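Local coordinates for protein TRAP dicarboxylate transporter, DctP subunit (Ochrobactrum anthropi, PDB 4P47) that probably binds a small solute in the periplasm and hands it to a TRAP-type membrane transporter, as the DctP subunit of such systems, at residues Phe151-Asn156 against Leu230-His235. Residues are numbered along the deposited sequence; the frame is centred on the assembly and turned at random.
Sequences FRNLTN and LTLTRH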
ATOM      1  N   PHE A 151      -3.636   3.683   3.620  1.00  6.53           N
ATOM      2  CA  PHE A 151      -2.738   4.318   4.569  1.00  5.81           C
ATOM      3  C   PHE A 151      -2.455   3.432   5.774  1.00  5.70           C
ATOM      4  O   PHE A 151      -3.291   2.653   6.235  1.00  6.95           O
ATOM      5  CB  PHE A 151      -3.328   5.663   5.046  1.00  7.85           C
ATOM      6  CG  PHE A 151      -3.310   6.720   3.986  1.00  8.46           C
ATOM      7  CD1 PHE A 151      -2.135   7.374   3.660  1.00  8.37           C
ATOM      8  CD2 PHE A 151      -4.457   7.016   3.275  1.00 10.06           C
ATOM      9  CE1 PHE A 151      -2.128   8.314   2.647  1.00  8.87           C
ATOM     10  CE2 PHE A 151      -4.446   7.953   2.280  1.00  9.78           C
ATOM     11  CZ  PHE A 151      -3.282   8.587   1.959  1.00 10.42           C
ATOM     12  N   ARG A 152      -1.248   3.591   6.296  1.00  5.96           N
ATOM     13  CA  ARG A 152      -0.879   3.030   7.583  1.00  5.91           C
ATOM     14  C   ARG A 152      -1.020   4.087   8.656  1.00  6.49           C
ATOM     15  O   ARG A 152      -0.468   5.184   8.524  1.00  6.59           O
ATOM     16  CB  ARG A 152       0.554   2.494   7.541  1.00  6.88           C
ATOM     17  CG  ARG A 152       0.784   1.534   6.389  1.00  5.98           C
ATOM     18  CD  ARG A 152       2.126   0.873   6.449  1.00  6.39           C
ATOM     19  NE  ARG A 152       2.240  -0.066   7.565  1.00  5.94           N
ATOM     20  CZ  ARG A 152       1.840  -1.325   7.556  1.00  6.28           C
ATOM     21  NH1 ARG A 152       1.273  -1.850   6.491  1.00  6.42           N
ATOM     22  NH2 ARG A 152       2.032  -2.058   8.631  1.00  6.54           N
ATOM     23  N   ASN A 153      -1.788   3.754   9.690  1.00  5.22           N
ATOM     24  CA  ASN A 153      -2.074   4.612  10.831  1.00  6.08           C
ATOM     25  C   ASN A 153      -1.589   3.965  12.133  1.00  5.54           C
ATOM     26  O   ASN A 153      -0.958   2.901  12.114  1.00  6.25           O
ATOM     27  CB  ASN A 153      -3.574   4.922  10.840  1.00  7.12           C
ATOM     28  CG  ASN A 153      -3.996   5.747   9.630  1.00  7.50           C
ATOM     29  OD1 ASN A 153      -3.325   6.721   9.249  1.00  7.65           O
ATOM     30  ND2 ASN A 153      -5.101   5.371   9.016  1.00  8.92           N
ATOM     31  N   LEU A 154      -1.859   4.597  13.265  1.00  5.30           N
ATOM     32  CA  LEU A 154      -1.225   4.225  14.529  1.00  5.56           C
ATOM     33  C   LEU A 154      -2.244   4.100  15.651  1.00  5.55           C
ATOM     34  O   LEU A 154      -2.946   5.060  15.950  1.00  6.26           O
ATOM     35  CB  LEU A 154      -0.218   5.319  14.899  1.00  6.50           C
ATOM     36  CG  LEU A 154       0.529   5.135  16.211  1.00  7.11           C
ATOM     37  CD1 LEU A 154       1.421   3.913  16.194  1.00  6.81           C
ATOM     38  CD2 LEU A 154       1.348   6.371  16.518  1.00  8.31           C
ATOM     39  N   THR A 155      -2.291   2.933  16.290  1.00  5.83           N
ATOM     40  CA  THR A 155      -3.087   2.784  17.499  1.00  4.95           C
ATOM     41  C   THR A 155      -2.182   2.626  18.697  1.00  6.24           C
ATOM     42  O   THR A 155      -1.047   2.206  18.578  1.00  6.85           O
ATOM     43  CB  THR A 155      -4.057   1.571  17.441  1.00  7.64           C
ATOM     44  OG1 THR A 155      -3.330   0.324  17.425  1.00  6.68           O
ATOM     45  CG2 THR A 155      -4.976   1.626  16.238  1.00  6.42           C
ATOM     46  N   ASN A 156      -2.678   3.002  19.871  1.00  6.33           N
ATOM     47  CA  ASN A 156      -2.029   2.660  21.117  1.00  6.64           C
ATOM     48  C   ASN A 156      -3.061   2.652  22.251  1.00  7.16           C
ATOM     49  O   ASN A 156      -4.231   3.001  22.057  1.00  8.16           O
ATOM     50  CB  ASN A 156      -0.822   3.570  21.393  1.00  7.63           C
ATOM     51  CG  ASN A 156      -1.195   4.858  22.078  1.00  7.89           C
ATOM     52  OD1 ASN A 156      -0.990   5.007  23.285  1.00  9.15           O
ATOM     53  ND2 ASN A 156      -1.727   5.793  21.332  1.00  8.41           N
ATOM     54  N   LEU A 230      -6.635   5.792  18.320  1.00  5.78           N
ATOM     55  CA  LEU A 230      -6.203   5.741  16.923  1.00  5.81           C
ATOM     56  C   LEU A 230      -5.865   7.144  16.465  1.00  5.55           C
ATOM     57  O   LEU A 230      -6.653   8.071  16.699  1.00  7.39           O
ATOM     58  CB  LEU A 230      -7.339   5.200  16.021  1.00  6.47           C
ATOM     59  CG  LEU A 230      -7.169   5.346  14.504  1.00  6.72           C
ATOM     60  CD1 LEU A 230      -5.929   4.595  14.003  1.00  7.97           C
ATOM     61  CD2 LEU A 230      -8.373   4.857  13.722  1.00  7.60           C
ATOM     62  N   THR A 231      -4.701   7.307  15.839  1.00  6.25           N
ATOM     63  CA  THR A 231      -4.384   8.529  15.127  1.00  6.19           C
ATOM     64  C   THR A 231      -4.227   8.214  13.672  1.00  6.85           C
ATOM     65  O   THR A 231      -3.551   7.243  13.295  1.00  6.22           O
ATOM     66  CB  THR A 231      -3.100   9.170  15.634  1.00  6.35           C
ATOM     67  OG1 THR A 231      -3.319   9.541  16.997  1.00  8.88           O
ATOM     68  CG2 THR A 231      -2.737  10.436  14.833  1.00  8.11           C
ATOM     69  N   LEU A 232      -4.861   9.035  12.838  1.00  7.10           N
ATOM     70  CA  LEU A 232      -4.713   8.924  11.398  1.00  6.94           C
ATOM     71  C   LEU A 232      -3.386   9.577  11.003  1.00  7.57           C
ATOM     72  O   LEU A 232      -3.343  10.639  10.385  1.00  8.27           O
ATOM     73  CB  LEU A 232      -5.911   9.556  10.696  1.00  6.42           C
ATOM     74  CG  LEU A 232      -7.279   8.973  11.083  1.00  8.37           C
ATOM     75  CD1 LEU A 232      -8.391   9.560  10.198  1.00 13.32           C
ATOM     76  CD2 LEU A 232      -7.294   7.443  11.020  1.00  9.71           C
ATOM     77  N   THR A 233      -2.293   8.951  11.404  1.00  6.38           N
ATOM     78  CA  THR A 233      -0.956   9.492  11.132  1.00  6.42           C
ATOM     79  C   THR A 233      -0.641   9.494   9.647  1.00  7.01           C
ATOM     80  O   THR A 233       0.139  10.321   9.188  1.00  6.39           O
ATOM     81  CB  THR A 233       0.106   8.640  11.826  1.00  6.08           C
ATOM     82  OG1 THR A 233      -0.222   7.274  11.627  1.00  6.33           O
ATOM     83  CG2 THR A 233       0.183   8.919  13.317  1.00  7.17           C
ATOM     84  N   ARG A 234      -1.227   8.566   8.900  0.59  6.81           N
ATOM     85  CA  ARG A 234      -0.899   8.383   7.495  1.00  6.26           C
ATOM     86  C   ARG A 234       0.625   8.412   7.290  0.59  7.57           C
ATOM     87  O   ARG A 234       1.149   8.986   6.334  0.59  6.63           O
ATOM     88  CB  ARG A 234      -1.631   9.405   6.611  0.59  7.57           C
ATOM     89  CG  ARG A 234      -3.140   9.282   6.696  0.59  7.69           C
ATOM     90  CD  ARG A 234      -3.846  10.072   5.612  0.59  7.89           C
ATOM     91  NE  ARG A 234      -5.295   9.945   5.745  0.59  8.82           N
ATOM     92  CZ  ARG A 234      -6.064  10.775   6.435  0.59 10.29           C
ATOM     93  NH1 ARG A 234      -5.547  11.824   7.053  0.59 14.09           N
ATOM     94  NH2 ARG A 234      -7.368  10.561   6.499  0.59 15.33           N
ATOM     95  N   HIS A 235       1.348   7.760   8.185  1.00  6.18           N
ATOM     96  CA  HIS A 235       2.799   7.858   8.182  1.00  6.03           C
ATOM     97  C   HIS A 235       3.411   7.177   6.974  1.00  7.55           C
ATOM     98  O   HIS A 235       4.525   7.522   6.595  1.00  6.99           O
ATOM     99  CB  HIS A 235       3.423   7.345   9.491  1.00  5.48           C
ATOM    100  CG  HIS A 235       3.017   5.954   9.850  1.00  6.63           C
ATOM    101  ND1 HIS A 235       1.924   5.699  10.642  1.00  5.86           N
ATOM    102  CD2 HIS A 235       3.537   4.750   9.515  1.00  5.62           C
ATOM    103  CE1 HIS A 235       1.785   4.394  10.783  1.00  6.39           C
ATOM    104  NE2 HIS A 235       2.746   3.791  10.113  1.00  5.49           N
TER
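In the conformer of Arg234 described here, one of two modelled, the aliphatic chain lies over one face of the Phe151 ring: Arg234 CD stands 3.6 Å from the Phe151 ring centroid and 6° off the ring normal, a CH-pi contact. This conformer turns the guanidinium edge to Phe151, its plane 83° from the ring, and any cation-pi attraction is long and at most weak. An alanine in place of Phe151 would probably deprive this conformer of its platform and leave the arginine chain still more mobile. The His235 ring takes Arg152 O over one face, near the rim, while Asn153 O lies at its edge, 3.4 Å from His235 CE1. His235 ND1 shares a hydrogen bond with Thr233 OG1 (2.8 Å), which with the NE2 bond to Glu212 restrains the ring; Glu212 also forms a salt bridge with Arg152.

Antiparallel pairing covers the non-hydrogen-bonded pair Thr155-Leu230 and the hydrogen-bonded pair Leu154-Thr231, the latter joined by two nearly straight backbone bonds, Leu154 N to Thr231 O (3.1 Å) and Thr231 N to Leu154 O (2.9 Å). Beyond them an inverse gamma turn centred on Leu232 interrupts the ladder, and the Asn153 side chain takes over: with CG beside its own backbone N (chi1 -65°), Asn153 OD1 accepts Arg234 N at 2.8 Å, while ND2 reaches Asn215. A weak bond from His235 N to Arg152 O (3.2 Å) follows. In the Thr155-Leu230 pair, Leu230 CD1 packs on Thr155 CG2.

The two long strands 141-156 and 229-245 thus meet inside the sheet of this periplasmic-binding-protein fold, flanked by strands 210-213 and 292-295, with Ile218 of helix 216-220 against Thr155 and Leu230.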